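Local coordinates for protein PhnH (Penicillium herquei, PDB 6JJT) that catalyses the enantioselective hydroalkoxylation that yields (2'R)-atrovenetin in the fungal biosynthesis of phenalenones such as herqueinone, at residues A88-Q93 with I100-S105; P63-T68 with Y122-N127; D46-A51 with L75-A80; L29-L34 with I140-Y145. All blocks are in the same frame, centred on the assembly; numbering follows the deposited sequence.

Interaction 1: A88-Q93 with I100-S105; sequences AHYLIQ and ILVTES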
loop_
_atom_site.group_PDB
_atom_site.type_symbol
_atom_site.label_atom_id
_atom_site.label_comp_id
_atom_site.label_asym_id
_atom_site.label_seq_id
_atom_site.Cartn_x
_atom_site.Cartn_y
_atom_site.Cartn_z
ATOM N N ALA D 88 -3.320 -9.352 -1.159
ATOM C CA ALA D 88 -4.258 -9.566 -2.268
ATOM C C ALA D 88 -5.447 -8.640 -2.101
ATOM O O ALA D 88 -5.779 -8.239 -0.996
ATOM C CB ALA D 88 -4.725 -11.011 -2.260
ATOM N N HIS D 89 -6.065 -8.308 -3.219
ATOM C CA HIS D 89 -7.367 -7.697 -3.225
ATOM C C HIS D 89 -8.239 -8.530 -4.135
ATOM O O HIS D 89 -7.784 -8.935 -5.226
ATOM C CB HIS D 89 -7.367 -6.274 -3.817
ATOM C CG HIS D 89 -6.572 -5.301 -3.050
ATOM N ND1 HIS D 89 -5.329 -4.950 -3.479
ATOM C CD2 HIS D 89 -6.841 -4.573 -1.941
ATOM C CE1 HIS D 89 -4.854 -4.010 -2.653
ATOM N NE2 HIS D 89 -5.749 -3.813 -1.697
ATOM N N TYR D 90 -9.471 -8.760 -3.694
ATOM C CA TYR D 90 -10.403 -9.418 -4.598
ATOM C C TYR D 90 -11.799 -8.965 -4.254
ATOM O O TYR D 90 -12.036 -8.393 -3.178
ATOM C CB TYR D 90 -10.273 -10.951 -4.591
ATOM C CG TYR D 90 -10.461 -11.654 -3.268
ATOM C CD1 TYR D 90 -11.700 -12.096 -2.842
ATOM C CD2 TYR D 90 -9.355 -11.904 -2.451
ATOM C CE1 TYR D 90 -11.846 -12.789 -1.652
ATOM C CE2 TYR D 90 -9.480 -12.610 -1.253
ATOM C CZ TYR D 90 -10.736 -13.067 -0.882
ATOM O OH TYR D 90 -10.943 -13.782 0.273
ATOM N N LEU D 91 -12.720 -9.178 -5.188
ATOM C CA LEU D 91 -14.078 -8.670 -5.004
ATOM C C LEU D 91 -15.029 -9.868 -4.913
ATOM O O LEU D 91 -15.037 -10.741 -5.791
ATOM C CB LEU D 91 -14.341 -7.779 -6.228
ATOM C CG LEU D 91 -15.605 -6.941 -6.373
ATOM C CD1 LEU D 91 -16.917 -7.682 -6.461
ATOM C CD2 LEU D 91 -15.589 -5.606 -5.650
ATOM N N ILE D 92 -15.830 -9.883 -3.847
ATOM C CA ILE D 92 -16.910 -10.860 -3.677
ATOM C C ILE D 92 -18.190 -10.213 -4.157
ATOM O O ILE D 92 -18.494 -9.081 -3.770
ATOM C CB ILE D 92 -17.052 -11.267 -2.189
ATOM C CG1 ILE D 92 -15.823 -12.053 -1.747
ATOM C CG2 ILE D 92 -18.337 -12.088 -1.981
ATOM C CD1 ILE D 92 -15.823 -12.403 -0.264
ATOM N N GLN D 93 -18.897 -10.898 -5.046
ATOM C CA GLN D 93 -20.290 -10.522 -5.269
ATOM C C GLN D 93 -21.184 -11.575 -4.592
ATOM O O GLN D 93 -21.079 -12.775 -4.881
ATOM C CB GLN D 93 -20.552 -10.363 -6.770
ATOM C CG GLN D 93 -21.941 -9.803 -7.061
ATOM C CD GLN D 93 -22.050 -9.289 -8.480
ATOM O OE1 GLN D 93 -21.894 -8.102 -8.794
ATOM N NE2 GLN D 93 -22.292 -10.204 -9.408
ATOM N N ILE D 100 -18.345 -6.586 -2.422
ATOM C CA ILE D 100 -17.541 -6.416 -1.218
ATOM C C ILE D 100 -16.072 -6.532 -1.619
ATOM O O ILE D 100 -15.682 -7.558 -2.167
ATOM C CB ILE D 100 -17.866 -7.485 -0.153
ATOM C CG1 ILE D 100 -19.363 -7.523 0.186
ATOM C CG2 ILE D 100 -16.957 -7.341 1.063
ATOM C CD1 ILE D 100 -19.825 -8.793 0.875
ATOM N N LEU D 101 -15.274 -5.495 -1.310
ATOM C CA LEU D 101 -13.820 -5.651 -1.496
ATOM C C LEU D 101 -13.202 -6.374 -0.304
ATOM O O LEU D 101 -13.445 -5.998 0.859
ATOM C CB LEU D 101 -13.163 -4.269 -1.611
ATOM C CG LEU D 101 -11.648 -4.319 -1.833
ATOM C CD1 LEU D 101 -11.346 -4.871 -3.208
ATOM C CD2 LEU D 101 -11.010 -2.948 -1.641
ATOM N N VAL D 102 -12.359 -7.355 -0.583
ATOM C CA VAL D 102 -11.624 -8.094 0.419
ATOM C C VAL D 102 -10.154 -7.737 0.255
ATOM O O VAL D 102 -9.596 -7.852 -0.846
ATOM C CB VAL D 102 -11.831 -9.611 0.266
ATOM C CG1 VAL D 102 -11.070 -10.356 1.356
ATOM C CG2 VAL D 102 -13.336 -9.982 0.325
ATOM N N THR D 103 -9.537 -7.279 1.334
ATOM C CA THR D 103 -8.126 -6.908 1.394
ATOM C C THR D 103 -7.421 -7.914 2.285
ATOM O O THR D 103 -7.649 -7.903 3.524
ATOM C CB THR D 103 -7.969 -5.460 1.892
ATOM O OG1 THR D 103 -8.676 -4.625 0.969
ATOM C CG2 THR D 103 -6.510 -5.049 1.961
ATOM N N GLU D 104 -6.578 -8.775 1.702
ATOM C CA GLU D 104 -5.882 -9.770 2.478
ATOM C C GLU D 104 -4.413 -9.429 2.597
ATOM O O GLU D 104 -3.787 -8.899 1.687
ATOM C CB GLU D 104 -5.940 -11.140 1.803
ATOM C CG GLU D 104 -7.313 -11.795 1.790
ATOM C CD GLU D 104 -7.368 -13.267 1.392
ATOM O OE1 GLU D 104 -6.344 -13.734 0.850
ATOM O OE2 GLU D 104 -8.429 -13.902 1.689
ATOM N N SER D 105 -3.849 -9.728 3.749
ATOM C CA SER D 105 -2.417 -9.603 4.002
ATOM C C SER D 105 -1.984 -10.819 4.808
ATOM O O SER D 105 -2.660 -11.150 5.799
ATOM C CB SER D 105 -2.026 -8.306 4.669
ATOM O OG SER D 105 -2.806 -8.104 5.852
#

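Interaction 2: P63-T68 with Y122-N127; sequences PNFDGT and YNWLNN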
loop_
_atom_site.group_PDB
_atom_site.type_symbol
_atom_site.label_atom_id
_atom_site.label_comp_id
_atom_site.label_asym_id
_atom_site.label_seq_id
_atom_site.Cartn_x
_atom_site.Cartn_y
_atom_site.Cartn_z
ATOM N N PRO D 63 -22.331 -18.859 7.198
ATOM C CA PRO D 63 -23.613 -18.431 7.776
ATOM C C PRO D 63 -24.015 -16.967 7.589
ATOM O O PRO D 63 -25.136 -16.594 7.909
ATOM C CB PRO D 63 -23.419 -18.745 9.270
ATOM C CG PRO D 63 -21.917 -18.712 9.510
ATOM C CD PRO D 63 -21.308 -19.173 8.208
ATOM N N ASN D 64 -23.106 -16.143 7.050
ATOM C CA ASN D 64 -23.252 -14.697 7.121
ATOM C C ASN D 64 -23.458 -14.118 5.720
ATOM O O ASN D 64 -24.238 -13.181 5.527
ATOM C CB ASN D 64 -22.013 -14.050 7.753
ATOM C CG ASN D 64 -21.690 -14.516 9.162
ATOM O OD1 ASN D 64 -22.283 -14.060 10.142
ATOM N ND2 ASN D 64 -20.698 -15.371 9.287
ATOM N N PHE D 65 -22.697 -14.667 4.760
ATOM C CA PHE D 65 -22.744 -14.235 3.371
ATOM C C PHE D 65 -22.226 -15.384 2.506
ATOM O O PHE D 65 -21.377 -16.182 2.916
ATOM C CB PHE D 65 -22.021 -12.888 3.186
ATOM C CG PHE D 65 -20.565 -12.894 3.582
ATOM C CD1 PHE D 65 -20.159 -12.622 4.888
ATOM C CD2 PHE D 65 -19.583 -13.155 2.636
ATOM C CE1 PHE D 65 -18.811 -12.645 5.238
ATOM C CE2 PHE D 65 -18.238 -13.181 2.986
ATOM C CZ PHE D 65 -17.845 -12.925 4.290
ATOM N N ASP D 66 -22.779 -15.479 1.302
ATOM C CA ASP D 66 -22.301 -16.449 0.339
ATOM C C ASP D 66 -22.303 -15.779 -1.028
ATOM O O ASP D 66 -23.030 -14.810 -1.238
ATOM C CB ASP D 66 -23.181 -17.693 0.354
ATOM C CG ASP D 66 -24.513 -17.379 -0.288
ATOM O OD1 ASP D 66 -25.109 -16.335 0.086
ATOM O OD2 ASP D 66 -24.913 -18.132 -1.193
ATOM N N GLY D 67 -21.520 -16.348 -1.944
ATOM C CA GLY D 67 -21.400 -15.761 -3.265
ATOM C C GLY D 67 -20.197 -16.276 -4.048
ATOM O O GLY D 67 -19.770 -17.418 -3.883
ATOM N N THR D 68 -19.688 -15.392 -4.921
ATOM C CA THR D 68 -18.554 -15.815 -5.717
ATOM C C THR D 68 -17.516 -14.694 -5.740
ATOM O O THR D 68 -17.832 -13.535 -5.496
ATOM C CB THR D 68 -18.988 -16.191 -7.148
ATOM O OG1 THR D 68 -19.485 -14.996 -7.735
ATOM C CG2 THR D 68 -20.104 -17.231 -7.170
ATOM N N TYR D 122 -24.615 -5.737 4.308
ATOM C CA TYR D 122 -23.318 -6.321 4.624
ATOM C C TYR D 122 -22.331 -5.319 5.216
ATOM O O TYR D 122 -21.200 -5.702 5.475
ATOM C CB TYR D 122 -22.738 -6.980 3.367
ATOM C CG TYR D 122 -23.609 -8.093 2.840
ATOM C CD1 TYR D 122 -23.653 -9.326 3.481
ATOM C CD2 TYR D 122 -24.369 -7.911 1.692
ATOM C CE1 TYR D 122 -24.454 -10.356 3.005
ATOM C CE2 TYR D 122 -25.189 -8.929 1.215
ATOM C CZ TYR D 122 -25.221 -10.150 1.868
ATOM O OH TYR D 122 -26.002 -11.168 1.368
ATOM N N ASN D 123 -22.756 -4.068 5.442
ATOM C CA ASN D 123 -21.743 -3.083 5.823
ATOM C C ASN D 123 -21.247 -3.269 7.267
ATOM O O ASN D 123 -20.277 -2.627 7.631
ATOM C CB ASN D 123 -22.060 -1.667 5.353
ATOM C CG ASN D 123 -23.232 -1.088 6.097
ATOM O OD1 ASN D 123 -23.699 -1.684 7.062
ATOM N ND2 ASN D 123 -23.698 0.081 5.658
ATOM N N TRP D 124 -21.856 -4.131 8.075
ATOM C CA TRP D 124 -21.246 -4.587 9.319
ATOM C C TRP D 124 -19.819 -5.121 9.092
ATOM O O TRP D 124 -18.983 -5.108 9.996
ATOM C CB TRP D 124 -22.169 -5.606 10.028
ATOM C CG TRP D 124 -22.469 -6.853 9.250
ATOM C CD1 TRP D 124 -23.462 -7.044 8.324
ATOM C CD2 TRP D 124 -21.753 -8.088 9.286
ATOM N NE1 TRP D 124 -23.393 -8.304 7.784
ATOM C CE2 TRP D 124 -22.358 -8.978 8.368
ATOM C CE3 TRP D 124 -20.646 -8.507 10.015
ATOM C CZ2 TRP D 124 -21.886 -10.272 8.148
ATOM C CZ3 TRP D 124 -20.192 -9.790 9.822
ATOM C CH2 TRP D 124 -20.796 -10.660 8.904
ATOM N N LEU D 125 -19.525 -5.614 7.878
ATOM C CA LEU D 125 -18.198 -6.168 7.601
ATOM C C LEU D 125 -17.123 -5.081 7.592
ATOM O O LEU D 125 -15.955 -5.397 7.813
ATOM C CB LEU D 125 -18.200 -6.896 6.247
ATOM C CG LEU D 125 -18.918 -8.240 6.229
ATOM C CD1 LEU D 125 -19.126 -8.699 4.786
ATOM C CD2 LEU D 125 -18.068 -9.245 7.034
ATOM N N ASN D 126 -17.545 -3.832 7.432
ATOM C CA ASN D 126 -16.587 -2.751 7.440
ATOM C C ASN D 126 -15.891 -2.629 8.785
ATOM O O ASN D 126 -14.795 -2.052 8.876
ATOM C CB ASN D 126 -17.248 -1.414 7.115
ATOM C CG ASN D 126 -17.743 -1.313 5.689
ATOM O OD1 ASN D 126 -17.293 -2.043 4.814
ATOM N ND2 ASN D 126 -18.654 -0.409 5.440
ATOM N N ASN D 127 -16.553 -3.141 9.830
ATOM C CA ASN D 127 -15.986 -3.078 11.162
ATOM C C ASN D 127 -15.317 -4.370 11.577
ATOM O O ASN D 127 -14.957 -4.501 12.747
ATOM C CB ASN D 127 -17.056 -2.689 12.189
ATOM C CG ASN D 127 -17.624 -1.329 11.879
ATOM O OD1 ASN D 127 -16.882 -0.388 11.601
ATOM N ND2 ASN D 127 -18.943 -1.241 11.811
HETATM O O HOH W 1 -25.189 -10.384 6.463
HETATM O O HOH W 2 -25.183 -13.819 1.055
#

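Interaction 3: D46-A51 with L75-A80; sequences DAQIKA and LSTRGA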
loop_
_atom_site.group_PDB
_atom_site.type_symbol
_atom_site.label_atom_id
_atom_site.label_comp_id
_atom_site.label_asym_id
_atom_site.label_seq_id
_atom_site.Cartn_x
_atom_site.Cartn_y
_atom_site.Cartn_z
ATOM N N ASP D 46 18.842 -13.699 -4.865
ATOM C CA ASP D 46 19.205 -14.532 -3.724
ATOM C C ASP D 46 18.291 -14.242 -2.535
ATOM O O ASP D 46 17.969 -15.145 -1.776
ATOM C CB ASP D 46 20.666 -14.417 -3.270
ATOM C CG ASP D 46 21.092 -15.601 -2.405
ATOM O OD1 ASP D 46 21.234 -16.725 -2.971
ATOM O OD2 ASP D 46 21.247 -15.417 -1.174
ATOM N N ALA D 47 17.907 -12.972 -2.381
ATOM C CA ALA D 47 17.150 -12.508 -1.223
ATOM C C ALA D 47 15.689 -12.991 -1.220
ATOM O O ALA D 47 15.156 -13.221 -0.120
ATOM C CB ALA D 47 17.206 -10.998 -1.174
ATOM N N GLN D 48 15.025 -13.068 -2.414
ATOM C CA GLN D 48 13.619 -13.448 -2.469
ATOM C C GLN D 48 13.111 -13.744 -3.885
ATOM O O GLN D 48 13.756 -13.355 -4.859
ATOM C CB GLN D 48 12.759 -12.352 -1.841
ATOM C CG GLN D 48 12.701 -11.066 -2.654
ATOM C CD GLN D 48 13.709 -10.054 -2.180
ATOM O OE1 GLN D 48 13.935 -9.908 -0.972
ATOM N NE2 GLN D 48 14.315 -9.309 -3.095
ATOM N N ILE D 49 11.961 -14.470 -3.973
ATOM C CA ILE D 49 11.157 -14.763 -5.172
ATOM C C ILE D 49 9.793 -14.065 -5.122
ATOM O O ILE D 49 8.961 -14.364 -4.267
ATOM C CB ILE D 49 10.873 -16.260 -5.363
ATOM C CG1 ILE D 49 12.190 -17.009 -5.511
ATOM C CG2 ILE D 49 9.921 -16.518 -6.531
ATOM C CD1 ILE D 49 13.227 -16.028 -5.916
ATOM N N LYS D 50 9.513 -13.204 -6.125
ATOM C CA LYS D 50 8.331 -12.318 -6.132
ATOM C C LYS D 50 7.433 -12.686 -7.319
ATOM O O LYS D 50 7.958 -12.825 -8.453
ATOM C CB LYS D 50 8.723 -10.839 -6.192
ATOM C CG LYS D 50 9.653 -10.388 -5.052
ATOM C CD LYS D 50 9.785 -8.885 -5.119
ATOM C CE LYS D 50 11.010 -8.370 -4.396
ATOM N NZ LYS D 50 10.993 -6.878 -4.473
ATOM N N ALA D 51 6.123 -12.849 -7.092
ATOM C CA ALA D 51 5.194 -13.282 -8.123
ATOM C C ALA D 51 3.898 -12.505 -8.042
ATOM O O ALA D 51 3.499 -11.972 -6.983
ATOM C CB ALA D 51 4.903 -14.758 -7.951
ATOM N N LEU D 75 -0.081 -10.541 -4.769
ATOM C CA LEU D 75 1.355 -10.376 -4.925
ATOM C C LEU D 75 2.040 -11.094 -3.793
ATOM O O LEU D 75 1.624 -10.945 -2.614
ATOM C CB LEU D 75 1.702 -8.880 -4.834
ATOM C CG LEU D 75 1.219 -7.982 -5.978
ATOM C CD1 LEU D 75 1.572 -6.524 -5.705
ATOM C CD2 LEU D 75 1.826 -8.397 -7.306
ATOM N N SER D 76 3.034 -11.930 -4.078
ATOM C CA SER D 76 3.631 -12.721 -3.006
ATOM C C SER D 76 5.143 -12.590 -3.088
ATOM O O SER D 76 5.715 -12.395 -4.159
ATOM C CB SER D 76 3.200 -14.136 -3.099
ATOM O OG SER D 76 3.639 -14.693 -4.332
ATOM N N THR D 77 5.801 -12.656 -1.949
ATOM C CA THR D 77 7.261 -12.697 -1.895
ATOM C C THR D 77 7.715 -13.820 -0.963
ATOM O O THR D 77 7.326 -13.798 0.227
ATOM C CB THR D 77 7.823 -11.387 -1.339
ATOM O OG1 THR D 77 7.521 -10.353 -2.271
ATOM C CG2 THR D 77 9.336 -11.411 -1.186
ATOM N N ARG D 78 8.495 -14.738 -1.513
ATOM C CA ARG D 78 9.121 -15.779 -0.709
ATOM C C ARG D 78 10.559 -15.350 -0.475
ATOM O O ARG D 78 11.314 -15.278 -1.435
ATOM C CB ARG D 78 9.127 -17.090 -1.494
ATOM C CG ARG D 78 9.733 -18.224 -0.663
ATOM C CD ARG D 78 9.977 -19.571 -1.315
ATOM N NE ARG D 78 8.765 -20.329 -1.613
ATOM C CZ ARG D 78 8.157 -21.152 -0.759
ATOM N NH1 ARG D 78 7.062 -21.797 -1.129
ATOM N NH2 ARG D 78 8.647 -21.326 0.460
ATOM N N GLY D 79 10.957 -15.103 0.792
ATOM C CA GLY D 79 12.325 -14.643 1.061
ATOM C C GLY D 79 13.264 -15.841 1.216
ATOM O O GLY D 79 12.803 -16.961 1.450
ATOM N N ALA D 80 14.582 -15.577 1.078
ATOM C CA ALA D 80 15.621 -16.566 1.357
ATOM C C ALA D 80 15.511 -17.061 2.802
ATOM O O ALA D 80 15.930 -18.180 3.118
ATOM C CB ALA D 80 16.989 -15.982 1.094
HETATM O O HOH W 3 6.332 -15.643 -4.506
HETATM O O HOH W 4 1.344 -14.107 -5.987
#

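Interaction 4: L29-L34 with I140-Y145; sequences LFSANL and INFLEY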
loop_
_atom_site.group_PDB
_atom_site.type_symbol
_atom_site.label_atom_id
_atom_site.label_comp_id
_atom_site.label_asym_id
_atom_site.label_seq_id
_atom_site.Cartn_x
_atom_site.Cartn_y
_atom_site.Cartn_z
ATOM N N LEU D 29 -16.623 -17.122 10.243
ATOM C CA LEU D 29 -17.178 -16.079 9.392
ATOM C C LEU D 29 -17.526 -16.597 7.996
ATOM O O LEU D 29 -18.626 -16.299 7.544
ATOM C CB LEU D 29 -16.176 -14.912 9.292
ATOM C CG LEU D 29 -16.659 -13.650 8.574
ATOM C CD1 LEU D 29 -17.868 -13.004 9.224
ATOM C CD2 LEU D 29 -15.515 -12.646 8.384
ATOM N N PHE D 30 -16.566 -17.237 7.297
ATOM C CA PHE D 30 -16.829 -17.673 5.921
ATOM C C PHE D 30 -15.728 -18.598 5.490
ATOM O O PHE D 30 -14.657 -18.597 6.071
ATOM C CB PHE D 30 -16.958 -16.526 4.890
ATOM C CG PHE D 30 -15.691 -15.793 4.477
ATOM C CD1 PHE D 30 -15.040 -14.918 5.357
ATOM C CD2 PHE D 30 -15.186 -15.933 3.184
ATOM C CE1 PHE D 30 -13.899 -14.226 4.946
ATOM C CE2 PHE D 30 -14.072 -15.205 2.763
ATOM C CZ PHE D 30 -13.415 -14.356 3.652
ATOM N N SER D 31 -16.002 -19.378 4.419
ATOM C CA SER D 31 -14.971 -20.106 3.721
ATOM C C SER D 31 -14.888 -19.569 2.291
ATOM O O SER D 31 -15.830 -19.000 1.742
ATOM C CB SER D 31 -15.272 -21.584 3.703
ATOM O OG SER D 31 -16.457 -21.756 2.952
ATOM N N ALA D 32 -13.716 -19.807 1.706
ATOM C CA ALA D 32 -13.470 -19.427 0.329
ATOM C C ALA D 32 -12.783 -20.605 -0.340
ATOM O O ALA D 32 -11.838 -21.182 0.215
ATOM C CB ALA D 32 -12.590 -18.190 0.247
ATOM N N ASN D 33 -13.307 -20.987 -1.515
ATOM C CA ASN D 33 -12.719 -22.039 -2.312
ATOM C C ASN D 33 -12.331 -21.395 -3.643
ATOM O O ASN D 33 -13.216 -21.118 -4.466
ATOM C CB ASN D 33 -13.725 -23.167 -2.523
ATOM C CG ASN D 33 -13.109 -24.448 -3.035
ATOM O OD1 ASN D 33 -11.889 -24.573 -3.147
ATOM N ND2 ASN D 33 -13.957 -25.438 -3.287
ATOM N N LEU D 34 -11.036 -21.080 -3.782
ATOM C CA LEU D 34 -10.609 -20.102 -4.761
ATOM C C LEU D 34 -10.014 -20.813 -5.969
ATOM O O LEU D 34 -9.486 -21.920 -5.869
ATOM C CB LEU D 34 -9.559 -19.214 -4.081
ATOM C CG LEU D 34 -10.041 -18.312 -2.939
ATOM C CD1 LEU D 34 -8.855 -17.677 -2.232
ATOM C CD2 LEU D 34 -11.023 -17.261 -3.428
ATOM N N ILE D 140 -4.437 -25.643 -0.729
ATOM C CA ILE D 140 -4.133 -24.274 -0.306
ATOM C C ILE D 140 -5.229 -23.300 -0.732
ATOM O O ILE D 140 -5.281 -22.179 -0.220
ATOM C CB ILE D 140 -2.758 -23.775 -0.799
ATOM C CG1 ILE D 140 -2.677 -23.679 -2.322
ATOM C CG2 ILE D 140 -1.613 -24.585 -0.219
ATOM C CD1 ILE D 140 -1.326 -23.205 -2.841
ATOM N N ASN D 141 -6.092 -23.726 -1.653
ATOM C CA ASN D 141 -7.103 -22.860 -2.247
ATOM C C ASN D 141 -8.425 -22.891 -1.464
ATOM O O ASN D 141 -9.349 -22.146 -1.801
ATOM C CB ASN D 141 -7.178 -23.043 -3.761
ATOM C CG ASN D 141 -5.942 -22.508 -4.470
ATOM O OD1 ASN D 141 -5.330 -21.525 -4.049
ATOM N ND2 ASN D 141 -5.560 -23.155 -5.554
ATOM N N PHE D 142 -8.524 -23.739 -0.423
ATOM C CA PHE D 142 -9.707 -23.742 0.427
ATOM C C PHE D 142 -9.342 -23.241 1.820
ATOM O O PHE D 142 -8.528 -23.870 2.511
ATOM C CB PHE D 142 -10.335 -25.143 0.552
ATOM C CG PHE D 142 -11.582 -25.112 1.401
ATOM C CD1 PHE D 142 -12.767 -24.601 0.903
ATOM C CD2 PHE D 142 -11.573 -25.519 2.724
ATOM C CE1 PHE D 142 -13.924 -24.508 1.684
ATOM C CE2 PHE D 142 -12.722 -25.441 3.501
ATOM C CZ PHE D 142 -13.899 -24.936 2.991
ATOM N N LEU D 143 -9.918 -22.088 2.202
ATOM C CA LEU D 143 -9.606 -21.479 3.489
ATOM C C LEU D 143 -10.853 -21.227 4.303
ATOM O O LEU D 143 -11.928 -20.980 3.792
ATOM C CB LEU D 143 -8.873 -20.145 3.290
ATOM C CG LEU D 143 -7.544 -20.229 2.539
ATOM C CD1 LEU D 143 -7.729 -19.889 1.052
ATOM C CD2 LEU D 143 -6.571 -19.241 3.192
ATOM N N GLU D 144 -10.665 -21.322 5.613
ATOM C CA GLU D 144 -11.700 -20.990 6.564
ATOM C C GLU D 144 -11.283 -19.741 7.339
ATOM O O GLU D 144 -10.145 -19.718 7.815
ATOM C CB GLU D 144 -11.899 -22.164 7.543
ATOM C CG GLU D 144 -12.662 -23.305 6.899
ATOM C CD GLU D 144 -12.589 -24.608 7.671
ATOM O OE1 GLU D 144 -11.801 -24.712 8.604
ATOM O OE2 GLU D 144 -13.339 -25.511 7.305
ATOM N N TYR D 145 -12.233 -18.867 7.527
ATOM C CA TYR D 145 -11.966 -17.569 8.152
ATOM C C TYR D 145 -12.851 -17.322 9.363
ATOM O O TYR D 145 -14.046 -17.657 9.360
ATOM C CB TYR D 145 -12.206 -16.438 7.145
ATOM C CG TYR D 145 -11.335 -16.429 5.915
ATOM C CD1 TYR D 145 -11.733 -17.143 4.801
ATOM C CD2 TYR D 145 -10.146 -15.693 5.848
ATOM C CE1 TYR D 145 -10.973 -17.146 3.637
ATOM C CE2 TYR D 145 -9.377 -15.692 4.682
ATOM C CZ TYR D 145 -9.794 -16.426 3.586
ATOM O OH TYR D 145 -9.092 -16.403 2.397
#

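Interaction 1: A88-Q93 with I100-S105
Residues Ala88-Ile92 and Ile100-Glu104 pair as neighbouring antiparallel strands, their axes 4.7 Å apart and their directions 149° apart, with Ala88-Glu104, Tyr90-Val102 and Ile92-Ile100 as hydrogen-bonded pairs and His89-Thr103 and Leu91-Leu101 as non-hydrogen-bonded ones. Each hydrogen-bonded pair exchanges two N-H...O bonds, the one from Val102 N to Tyr90 O being 2.8 Å long. Between them the CA-H groups of His89 and Leu91 rest against the carbonyl oxygens of Val102 and Ile100. Tyr90 CG lies between the backbone N and the carbonyl carbon (chi1 58°), which brings the ring across Val102 instead of away from the neighbouring strand. Val102 CB sits over one ring face, 3.8 Å from the Tyr90 ring centroid, in a CH-pi contact, while Val102 CG1 reaches Tyr90 CZ at 3.5 Å. At the rim of the ring, Tyr90 OH donates to Glu104 OE2 across 2.9 Å; ring and carboxylate planes stand 80° apart, and the hydroxyl comes from above the carboxylate plane. The same OE2 has a weak hydrogen bond with Tyr145 OH. Val102 CG2 touches Ile92 CD1 at 3.5 Å while still lying beside the Tyr90 ring. On the His89 and Leu91 face, Thr103 OG1 lies at the imidazole edge, 3.4 Å from His89 CD2, the two side chains running alongside each other. This alternation is that of a beta hairpin in a closed antiparallel barrel: Tyr90, Ile92, Val102 and Glu104 line the interior, while His89, Leu91 and Leu101 meet the second subunit.

Interaction 2: P63-T68 with Y122-N127
Phe65 and Leu125 cross obliquely, with Leu125 CD1 over one face of the phenyl ring, displaced toward its rim and 4.3 Å from the Phe65 ring centroid in a CH-pi contact. Leu125 CD2 also touches Phe65 CE1, at 3.9 Å. The Phe65 ring swings to this side because its CG is set between the backbone N and the carbonyl carbon (chi1 59°). Separately, Phe65 CB presses on Tyr122 CE1 at 3.5 Å. Asn64 meets Trp124 at about a right angle: its CB touches the indole edge, 3.8 Å from Trp124 CH2, and amide and ring planes are 53° apart. Asn64 ND2 is hydrogen-bonded to Leu29 O on the first strand. Two waters supply the polar links. One donates to Asn64 O and accepts from Trp124 NE1, at 3.0 Å from that nitrogen. The other accepts from Asp66 N and donates to Tyr122 OH, 2.8 Å from the hydroxyl oxygen, which is also hydrogen-bonded to Asp96. The loop with the 3-10 turn 123-126 is thus joined to the strand connection 63-66 at the barrel end by apolar contact round Phe65, and water links backbone groups of the connection to side chains of the loop.

Interaction 3: D46-A51 with L75-A80
Thr77 meets both Gln48 and Lys50 because its first torsion (chi1 -66°) sets OG1 anti to the carbonyl carbon and CG2 anti to the backbone N. OG1 thereby lies alongside the aliphatic part of Lys50, 3.5 Å from Lys50 CG, and CG2 crosses the root of Gln48, 3.6 Å from Gln48 CB. Lys50 runs extended in the same direction as Thr77. Gln48 bends at its second torsion (-96°), and its OE1 is hydrogen-bonded to NE2 of Gln48 of the fourth subunit. On the other side of the sheet Ser76 OG touches two waters, each 2.9 Å away; one donates to Ile49 O, the other weakly to Ala51 O. The backbones run antiparallel, with paired bonds at Ile49-Arg78 and Ala51-Ser76, the bond from Ile49 N to Arg78 O measuring 2.7 Å. Past the last bridge, Ala80 N donates to Ala47 O from above its carbonyl plane, and Ala80 CB presses within 3.1 Å of Asp46 O, a tight fit. At the non-hydrogen-bonded pair Gln48-Gly79, the missing side chain lets Gln48 CB approach Gly79 CA at 3.7 Å. Backbone hydrogen bonds therefore carry most of this strand pairing, and water bound at Ser76 supplements the carbonyls of Ile49 and Ala51.

Interaction 4: L29-L34 with I140-Y145
Backbone hydrogen bonds join Leu29-Leu34 to Phe142-Tyr145 as antiparallel strands, the directions of their strand segments 171° apart. Ala32 and Leu143 exchange two bonds, and Leu34 N donates to Asn141 O, just before the second strand, at 2.8 Å. At the other end Leu29 and Phe30 both face Tyr145 in a classic beta bulge: Tyr145 O accepts from Leu29 N at 2.8 Å and, more loosely, from Phe30 N at 3.3 Å, while Tyr145 N returns a bond to Phe30 O. The aromatic contact lies on the barrel's inner side. Phe30, its ring turned toward Tyr145 by a chi1 of 73°, forms an offset stack with it, their centroids 4.3 Å apart and planes only 5° from parallel; Phe30 CZ sits over Tyr145 CD1 at 3.5 Å. Apolar contacts continue this face, where Ala32 CB meets the Tyr145 ring edge, 3.9 Å from CE1, and Leu34 CD1 reaches Leu143 CD1. On the opposite face Phe142 takes Asn33 CB at its ring edge, 3.8 Å from Phe142 CD1, with amide and ring planes perpendicular; its CZ lies near Ser31 CB. Backbone pairs and bulge thus bond the first strand to the last, while the stack packs the inner side, where Tyr145 OH keeps its weak link to Glu104.

Overall arrangement
Along the chain, 29-34 comes first and is paired last: interaction 4 closes only at 140-145, encloses the other three, and shuts the barrel by joining strands 26-44 and 142-148. Next, 46-51 pairs with 75-80 in interaction 3, a hairpin of strands 48-61 and 67-79. Interaction 2 starts inside that loop at 63-68 and ends beyond it at 122-127, so the two cross; both use strand 67-79, their centres about 32 Å apart on opposite sides of the chain's centre. Interaction 1 follows interaction 3 in series and nests within interaction 2. Interactions 1, 2 and 4 touch one another, Phe65 of interaction 2 packing against both Ile92 and Phe30.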